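PDB 2D59: hypothetical protein PH1109 from Pyrococcus horikoshii, which is of unknown function but has a CoA-binding domain of the Rossmann-like superfamily, built round a five-stranded parallel beta sheet flanked by helices. Local coordinates for residues A[102-112]-A[125-136]; A[38-46]-A[60-68]. All blocks are in the same frame, centred on the assembly; numbering follows the deposited sequence.

Contact 1 (A[102-112]-A[125-136]); sequences AKVVWFQYNTY and LIIVANRCMMRE
Strands 104-107 and 126-129 are the two ends of a right-handed beta-alpha-beta crossover through helix 114-122, and V105, W106 and F107 touch the second strand at the edge of a Rossmann-like parallel sheet. The ladder runs I126 N to K103 O, V105 N to I126 O, V128 N to V105 O and F107 N to V128 O, the last at 2.8 Å. From within the first strand, the indole of W106 reaches on to the residues after the second. With CG anti to the backbone N (chi1 -171°), the ring slots between two aliphatic groups: V128 CG1 lies 3.4 Å from the six-membered ring's centroid over one face, and M133 CG 3.5 Å from it over the opposite face. M133 SD stands farther above the ring, a Met-aromatic contact. W106 NE1 donates to R131 O at 2.9 Å; R131 O lies close to the indole plane, whereas NE1 comes from above the R131 carbonyl plane, 72° out of it. Q108 NE2 turns to D82 of strand 80-83. The Y109 ring stands almost perpendicular to the N130 amide (88°), Y109 CD1 3.5 Å from N130 OD1, while N130 ND2 bonds to R5 O. Water joins Y109 OH to C132 N and E136 OE1, which also pairs with R139. The indole is thus fixed by apolar contact on both faces and one polar bond at its rim, tying the strand to the start of helix 133-141.

Contact 2 (A[38-46]-A[60-68]); sequences ANIVMKYLL and EEVLGRKCY
M42 leaves its helix with CG anti to the backbone N (chi1 -176°) and stays extended to its methyl, while L63 sends CG anti to its own carbonyl carbon (chi1 -66°), and the two side chains lie alongside with their ends pointing opposite ways. L63 CD1 comes to 3.8 Å from M42 CG and also meets the helix backbone, 3.7 Å from K43 N. The same methyl meets the amide of N39, whose ND2 is 3.7 Å from L63 CD1 and is hydrogen-bonded to S31 O. The leucine belongs to a type I' turn, V62 to R65, which closes a two-stranded antiparallel hairpin; V62 and R65 form the hydrogen-bonded pair that flanks it, and the hairpin packs by this end against helix 37-47 of the Rossmann-like domain. M42 runs to the pair beside the turn: its SD is 4.1 Å from V62 CG1, and its CE is 3.6 Å from R65 CG. R65 meets the helix through its CB and CG, while its NE bonds to V52 O on strand 51-55. One helical turn on from M42, L46 CD1 approaches L63 CB at 4.0 Å, and no hydrogen bond crosses between the two segments.

Both segments of contact 2 precede those of contact 1, and all four belong to the CoA-binding domain. The centres of the two contacts lie about 17 Å apart. Contact 1 holds the 126-129 edge of the parallel sheet, whereas the helix of contact 2 touches strands 24-28 and 51-55, the latter at the other edge. The two meet where helix 37-47 faces the start of helix 133-141: M134 CG packs 3.5 Å from Y44 CG, and C132 SG lies 3.5 Å from V41 CG2. Helix 37-47 therefore turns one side to the hairpin and another to the C-terminal helix, joining elements far apart in sequence into one globular domain.

Contact 1 (A[102-112]-A[125-136])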
# COMPACT_ATOMS: atom_id res chain seq x y z
N ALA A 102 -0.84 11.54 1.28
CA ALA A 102 0.09 10.46 0.94
C ALA A 102 0.91 10.87 -0.27
O ALA A 102 0.54 11.78 -1.01
CB ALA A 102 -0.69 9.18 0.65
N LYS A 103 2.03 10.19 -0.48
CA LYS A 103 2.92 10.48 -1.60
C LYS A 103 2.80 9.43 -2.70
O LYS A 103 3.06 9.71 -3.87
CB LYS A 103 4.37 10.52 -1.13
CG LYS A 103 4.69 11.58 -0.09
CD LYS A 103 4.62 12.97 -0.69
CE LYS A 103 5.06 14.02 0.32
NZ LYS A 103 5.00 15.40 -0.24
N VAL A 104 2.39 8.23 -2.31
CA VAL A 104 2.27 7.12 -3.26
C VAL A 104 1.04 6.26 -3.02
O VAL A 104 0.66 6.01 -1.88
CB VAL A 104 3.51 6.19 -3.17
CG1 VAL A 104 3.36 5.01 -4.11
CG2 VAL A 104 4.78 6.97 -3.48
N VAL A 105 0.40 5.84 -4.11
CA VAL A 105 -0.74 4.95 -4.03
C VAL A 105 -0.21 3.68 -4.70
O VAL A 105 0.24 3.72 -5.84
CB VAL A 105 -1.96 5.47 -4.81
CG1 VAL A 105 -3.11 4.47 -4.71
CG2 VAL A 105 -2.40 6.81 -4.26
N TRP A 106 -0.25 2.58 -3.98
CA TRP A 106 0.26 1.32 -4.50
C TRP A 106 -0.85 0.30 -4.67
O TRP A 106 -1.40 -0.21 -3.69
CB TRP A 106 1.34 0.78 -3.55
CG TRP A 106 2.10 -0.40 -4.07
CD1 TRP A 106 1.58 -1.59 -4.49
CD2 TRP A 106 3.52 -0.52 -4.21
NE1 TRP A 106 2.58 -2.44 -4.87
CE2 TRP A 106 3.79 -1.81 -4.70
CE3 TRP A 106 4.60 0.34 -3.94
CZ2 TRP A 106 5.09 -2.27 -4.96
CZ3 TRP A 106 5.89 -0.12 -4.19
CH2 TRP A 106 6.12 -1.41 -4.69
N PHE A 107 -1.19 0.00 -5.92
CA PHE A 107 -2.23 -0.98 -6.24
C PHE A 107 -1.62 -2.37 -6.32
O PHE A 107 -0.83 -2.66 -7.22
CB PHE A 107 -2.88 -0.64 -7.59
CG PHE A 107 -3.75 0.59 -7.56
CD1 PHE A 107 -5.11 0.49 -7.25
CD2 PHE A 107 -3.23 1.84 -7.85
CE1 PHE A 107 -5.92 1.62 -7.24
CE2 PHE A 107 -4.03 2.98 -7.85
CZ PHE A 107 -5.39 2.87 -7.54
N GLN A 108 -1.97 -3.23 -5.38
CA GLN A 108 -1.47 -4.60 -5.38
C GLN A 108 -2.18 -5.36 -6.50
O GLN A 108 -3.08 -4.82 -7.15
CB GLN A 108 -1.75 -5.26 -4.03
CG GLN A 108 -0.96 -4.69 -2.85
CD GLN A 108 0.42 -5.31 -2.70
OE1 GLN A 108 0.59 -6.52 -2.90
NE2 GLN A 108 1.39 -4.50 -2.33
N TYR A 109 -1.78 -6.60 -6.74
CA TYR A 109 -2.38 -7.40 -7.80
C TYR A 109 -3.90 -7.48 -7.73
O TYR A 109 -4.49 -7.65 -6.66
CB TYR A 109 -1.79 -8.82 -7.77
CG TYR A 109 -0.31 -8.88 -8.07
CD1 TYR A 109 0.20 -8.31 -9.24
CD2 TYR A 109 0.58 -9.50 -7.19
CE1 TYR A 109 1.56 -8.37 -9.53
CE2 TYR A 109 1.95 -9.56 -7.48
CZ TYR A 109 2.43 -8.99 -8.65
OH TYR A 109 3.77 -9.05 -8.95
N ASN A 110 -4.53 -7.33 -8.89
CA ASN A 110 -5.98 -7.40 -9.03
C ASN A 110 -6.77 -6.39 -8.20
O ASN A 110 -7.84 -6.72 -7.69
CB ASN A 110 -6.46 -8.82 -8.70
CG ASN A 110 -5.79 -9.88 -9.55
OD1 ASN A 110 -4.57 -10.06 -9.48
ND2 ASN A 110 -6.57 -10.58 -10.36
N THR A 111 -6.26 -5.17 -8.07
CA THR A 111 -6.95 -4.14 -7.31
C THR A 111 -7.06 -2.84 -8.11
O THR A 111 -7.76 -1.91 -7.70
CB THR A 111 -6.19 -3.79 -6.01
OG1 THR A 111 -5.00 -3.06 -6.33
CG2 THR A 111 -5.81 -5.05 -5.25
N TYR A 112 -6.39 -2.78 -9.25
CA TYR A 112 -6.39 -1.56 -10.05
C TYR A 112 -7.72 -1.11 -10.65
O TYR A 112 -8.46 -1.90 -11.25
CB TYR A 112 -5.34 -1.67 -11.15
CG TYR A 112 -4.98 -0.34 -11.77
CD1 TYR A 112 -5.60 0.10 -12.94
CD2 TYR A 112 -4.03 0.49 -11.18
CE1 TYR A 112 -5.28 1.34 -13.51
CE2 TYR A 112 -3.70 1.72 -11.73
CZ TYR A 112 -4.32 2.14 -12.89
OH TYR A 112 -3.97 3.35 -13.44
N LEU A 125 -0.27 12.34 -6.72
CA LEU A 125 0.18 11.09 -6.12
C LEU A 125 0.90 10.21 -7.12
O LEU A 125 0.47 10.06 -8.26
CB LEU A 125 -1.01 10.31 -5.55
CG LEU A 125 -1.66 10.82 -4.27
CD1 LEU A 125 -0.74 10.52 -3.10
CD2 LEU A 125 -1.93 12.32 -4.38
N ILE A 126 2.02 9.63 -6.69
CA ILE A 126 2.79 8.73 -7.54
C ILE A 126 2.01 7.42 -7.57
O ILE A 126 1.48 7.00 -6.54
CB ILE A 126 4.17 8.47 -6.95
CG1 ILE A 126 4.95 9.78 -6.84
CG2 ILE A 126 4.93 7.48 -7.83
CD1 ILE A 126 6.27 9.65 -6.13
N ILE A 127 1.94 6.78 -8.73
CA ILE A 127 1.19 5.54 -8.86
C ILE A 127 2.03 4.31 -9.17
O ILE A 127 2.78 4.28 -10.15
CB ILE A 127 0.10 5.69 -9.95
CG1 ILE A 127 -0.80 6.87 -9.61
CG2 ILE A 127 -0.73 4.40 -10.05
CD1 ILE A 127 -1.76 7.25 -10.71
N VAL A 128 1.91 3.30 -8.32
CA VAL A 128 2.59 2.03 -8.53
C VAL A 128 1.39 1.11 -8.73
O VAL A 128 0.44 1.15 -7.95
CB VAL A 128 3.41 1.59 -7.31
CG1 VAL A 128 4.02 0.21 -7.56
CG2 VAL A 128 4.51 2.61 -7.02
N ALA A 129 1.41 0.31 -9.79
CA ALA A 129 0.27 -0.55 -10.04
C ALA A 129 0.58 -1.94 -10.57
O ALA A 129 1.44 -2.13 -11.44
CB ALA A 129 -0.70 0.15 -10.98
N ASN A 130 -0.15 -2.91 -10.03
CA ASN A 130 -0.02 -4.31 -10.38
C ASN A 130 1.37 -4.84 -10.06
O ASN A 130 2.03 -5.46 -10.90
CB ASN A 130 -0.36 -4.54 -11.85
CG ASN A 130 -0.96 -5.91 -12.09
OD1 ASN A 130 -1.85 -6.33 -11.35
ND2 ASN A 130 -0.48 -6.61 -13.11
N ARG A 131 1.81 -4.57 -8.84
CA ARG A 131 3.08 -5.02 -8.30
C ARG A 131 2.78 -5.32 -6.84
O ARG A 131 1.77 -4.87 -6.31
CB ARG A 131 4.16 -3.93 -8.36
CG ARG A 131 4.47 -3.34 -9.72
CD ARG A 131 5.69 -2.44 -9.59
NE ARG A 131 5.92 -1.58 -10.74
CZ ARG A 131 6.96 -1.69 -11.57
NH1 ARG A 131 7.87 -2.62 -11.37
NH2 ARG A 131 7.08 -0.84 -12.58
N CYS A 132 3.66 -6.07 -6.19
CA CYS A 132 3.50 -6.39 -4.78
C CYS A 132 4.67 -5.78 -4.02
O CYS A 132 5.82 -5.96 -4.42
CB CYS A 132 3.48 -7.91 -4.58
SG CYS A 132 3.49 -8.41 -2.85
N MET A 133 4.39 -5.07 -2.94
CA MET A 133 5.47 -4.44 -2.17
C MET A 133 6.51 -5.45 -1.71
O MET A 133 7.71 -5.15 -1.71
CB MET A 133 4.91 -3.67 -0.97
CG MET A 133 4.21 -2.37 -1.34
SD MET A 133 4.02 -1.25 0.07
CE MET A 133 5.69 -0.50 0.13
N MET A 134 6.07 -6.64 -1.31
CA MET A 134 7.00 -7.67 -0.87
C MET A 134 7.83 -8.21 -2.02
O MET A 134 9.06 -8.32 -1.92
CB MET A 134 6.25 -8.82 -0.21
CG MET A 134 7.14 -9.99 0.12
SD MET A 134 6.26 -11.28 1.01
CE MET A 134 5.41 -12.08 -0.33
N ARG A 135 7.16 -8.57 -3.11
CA ARG A 135 7.84 -9.11 -4.29
C ARG A 135 8.88 -8.12 -4.80
O ARG A 135 10.02 -8.50 -5.09
CB ARG A 135 6.83 -9.40 -5.40
CG ARG A 135 7.37 -10.32 -6.48
CD ARG A 135 6.70 -11.68 -6.42
NE ARG A 135 5.38 -11.67 -7.07
CZ ARG A 135 4.50 -12.65 -6.98
NH1 ARG A 135 3.33 -12.56 -7.61
NH2 ARG A 135 4.76 -13.73 -6.26
N GLU A 136 8.49 -6.86 -4.92
CA GLU A 136 9.40 -5.82 -5.40
C GLU A 136 10.57 -5.64 -4.45
O GLU A 136 11.73 -5.51 -4.88
CB GLU A 136 8.65 -4.49 -5.57
CG GLU A 136 7.62 -4.48 -6.68
CD GLU A 136 8.20 -4.89 -8.02
OE1 GLU A 136 8.17 -6.10 -8.34
OE2 GLU A 136 8.69 -4.01 -8.75
O HOH W 1 -3.85 -4.24 -10.14
O HOH W 2 5.64 -7.25 -7.74
O HOH W 3 4.32 -6.82 -11.52
O HOH W 4 -4.30 -7.57 -11.70

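Contact 2 (A[38-46]-A[60-68])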
# COMPACT_ATOMS: atom_id res chain seq x y z
N ALA A 38 -2.59 -9.78 2.03
CA ALA A 38 -2.45 -8.61 2.88
C ALA A 38 -1.65 -8.92 4.15
O ALA A 38 -0.86 -8.09 4.61
CB ALA A 38 -3.82 -8.07 3.26
N ASN A 39 -1.85 -10.11 4.70
CA ASN A 39 -1.14 -10.50 5.91
C ASN A 39 0.31 -10.87 5.58
O ASN A 39 1.24 -10.43 6.25
CB ASN A 39 -1.86 -11.68 6.58
CG ASN A 39 -1.24 -12.05 7.92
OD1 ASN A 39 -0.23 -12.75 7.99
ND2 ASN A 39 -1.86 -11.58 9.00
N ILE A 40 0.48 -11.67 4.53
CA ILE A 40 1.80 -12.09 4.10
C ILE A 40 2.72 -10.89 3.86
O ILE A 40 3.84 -10.83 4.36
CB ILE A 40 1.70 -12.91 2.80
CG1 ILE A 40 0.90 -14.19 3.07
CG2 ILE A 40 3.10 -13.24 2.27
CD1 ILE A 40 0.55 -14.96 1.82
N VAL A 41 2.22 -9.92 3.09
CA VAL A 41 3.00 -8.73 2.77
C VAL A 41 3.24 -7.85 4.00
O VAL A 41 4.35 -7.36 4.22
CB VAL A 41 2.30 -7.89 1.67
CG1 VAL A 41 3.10 -6.63 1.39
CG2 VAL A 41 2.17 -8.73 0.40
N MET A 42 2.22 -7.65 4.82
CA MET A 42 2.41 -6.82 6.01
C MET A 42 3.47 -7.44 6.92
O MET A 42 4.33 -6.74 7.45
CB MET A 42 1.10 -6.66 6.78
CG MET A 42 1.24 -5.74 7.98
SD MET A 42 -0.36 -5.33 8.71
CE MET A 42 0.16 -4.58 10.26
N LYS A 43 3.39 -8.75 7.12
CA LYS A 43 4.35 -9.43 7.98
C LYS A 43 5.77 -9.19 7.47
O LYS A 43 6.67 -8.88 8.25
CB LYS A 43 4.05 -10.93 8.01
CG LYS A 43 4.94 -11.73 8.94
CD LYS A 43 4.54 -13.20 8.95
CE LYS A 43 5.46 -14.03 9.82
NZ LYS A 43 5.08 -15.47 9.80
N TYR A 44 5.94 -9.31 6.16
CA TYR A 44 7.25 -9.11 5.53
C TYR A 44 7.73 -7.67 5.74
O TYR A 44 8.90 -7.45 6.07
CB TYR A 44 7.14 -9.43 4.04
CG TYR A 44 8.42 -9.21 3.26
CD1 TYR A 44 8.76 -7.95 2.78
CD2 TYR A 44 9.31 -10.26 3.02
CE1 TYR A 44 9.95 -7.73 2.08
CE2 TYR A 44 10.50 -10.06 2.33
CZ TYR A 44 10.81 -8.80 1.86
OH TYR A 44 12.00 -8.60 1.19
N LEU A 45 6.84 -6.71 5.53
CA LEU A 45 7.21 -5.30 5.70
C LEU A 45 7.62 -5.00 7.13
O LEU A 45 8.60 -4.29 7.37
CB LEU A 45 6.05 -4.40 5.28
CG LEU A 45 5.67 -4.45 3.79
CD1 LEU A 45 4.43 -3.62 3.55
CD2 LEU A 45 6.84 -3.92 2.96
N LEU A 46 6.89 -5.54 8.11
CA LEU A 46 7.23 -5.30 9.50
C LEU A 46 8.61 -5.88 9.79
O LEU A 46 9.41 -5.27 10.49
CB LEU A 46 6.19 -5.95 10.42
CG LEU A 46 4.83 -5.27 10.47
CD1 LEU A 46 3.86 -6.12 11.29
CD2 LEU A 46 4.96 -3.88 11.07
N GLU A 60 -9.57 -4.55 14.59
CA GLU A 60 -9.07 -3.54 15.51
C GLU A 60 -7.57 -3.70 15.71
O GLU A 60 -6.89 -2.77 16.16
CB GLU A 60 -9.80 -3.66 16.86
CG GLU A 60 -9.63 -2.45 17.76
CD GLU A 60 -10.50 -2.52 19.00
OE1 GLU A 60 -10.52 -1.54 19.77
OE2 GLU A 60 -11.17 -3.56 19.21
N GLU A 61 -7.05 -4.88 15.38
CA GLU A 61 -5.63 -5.16 15.51
C GLU A 61 -5.18 -6.25 14.55
O GLU A 61 -5.83 -7.29 14.42
CB GLU A 61 -5.32 -5.58 16.95
CG GLU A 61 -3.86 -5.88 17.23
CD GLU A 61 -3.60 -6.22 18.68
OE1 GLU A 61 -2.44 -6.49 19.04
OE2 GLU A 61 -4.57 -6.21 19.48
N VAL A 62 -4.06 -6.02 13.87
CA VAL A 62 -3.53 -6.99 12.93
C VAL A 62 -2.02 -7.07 13.13
O VAL A 62 -1.33 -6.05 13.13
CB VAL A 62 -3.84 -6.60 11.47
CG1 VAL A 62 -3.20 -7.59 10.51
CG2 VAL A 62 -5.35 -6.57 11.25
N LEU A 63 -1.51 -8.28 13.32
CA LEU A 63 -0.09 -8.52 13.52
C LEU A 63 0.53 -7.61 14.58
O LEU A 63 1.63 -7.08 14.40
CB LEU A 63 0.65 -8.36 12.18
CG LEU A 63 0.26 -9.45 11.16
CD1 LEU A 63 0.77 -9.10 9.77
CD2 LEU A 63 0.82 -10.78 11.63
N GLY A 64 -0.17 -7.45 15.70
CA GLY A 64 0.33 -6.62 16.79
C GLY A 64 0.27 -5.13 16.54
O GLY A 64 0.81 -4.34 17.33
N ARG A 65 -0.39 -4.72 15.47
CA ARG A 65 -0.51 -3.31 15.13
C ARG A 65 -1.96 -2.84 15.23
O ARG A 65 -2.87 -3.56 14.82
CB ARG A 65 0.00 -3.08 13.70
CG ARG A 65 1.45 -3.49 13.48
CD ARG A 65 2.42 -2.53 14.16
NE ARG A 65 2.35 -1.19 13.58
CZ ARG A 65 2.92 -0.11 14.11
NH1 ARG A 65 3.62 -0.21 15.24
NH2 ARG A 65 2.80 1.06 13.51
N LYS A 66 -2.17 -1.64 15.77
CA LYS A 66 -3.52 -1.11 15.88
C LYS A 66 -4.06 -0.92 14.47
O LYS A 66 -3.41 -0.30 13.63
CB LYS A 66 -3.53 0.22 16.62
CG LYS A 66 -4.93 0.82 16.75
CD LYS A 66 -4.92 2.10 17.55
CE LYS A 66 -6.33 2.67 17.67
NZ LYS A 66 -6.34 3.92 18.48
N CYS A 67 -5.26 -1.44 14.21
CA CYS A 67 -5.87 -1.33 12.89
C CYS A 67 -6.96 -0.27 12.87
O CYS A 67 -7.87 -0.28 13.69
CB CYS A 67 -6.44 -2.69 12.49
SG CYS A 67 -6.94 -2.81 10.76
N TYR A 68 -6.87 0.65 11.91
CA TYR A 68 -7.84 1.74 11.78
C TYR A 68 -8.90 1.48 10.71
O TYR A 68 -8.64 0.80 9.72
CB TYR A 68 -7.11 3.06 11.49
CG TYR A 68 -6.06 3.41 12.51
CD1 TYR A 68 -4.82 2.77 12.53
CD2 TYR A 68 -6.31 4.37 13.49
CE1 TYR A 68 -3.86 3.07 13.49
CE2 TYR A 68 -5.36 4.68 14.46
CZ TYR A 68 -4.14 4.03 14.45
OH TYR A 68 -3.20 4.35 15.41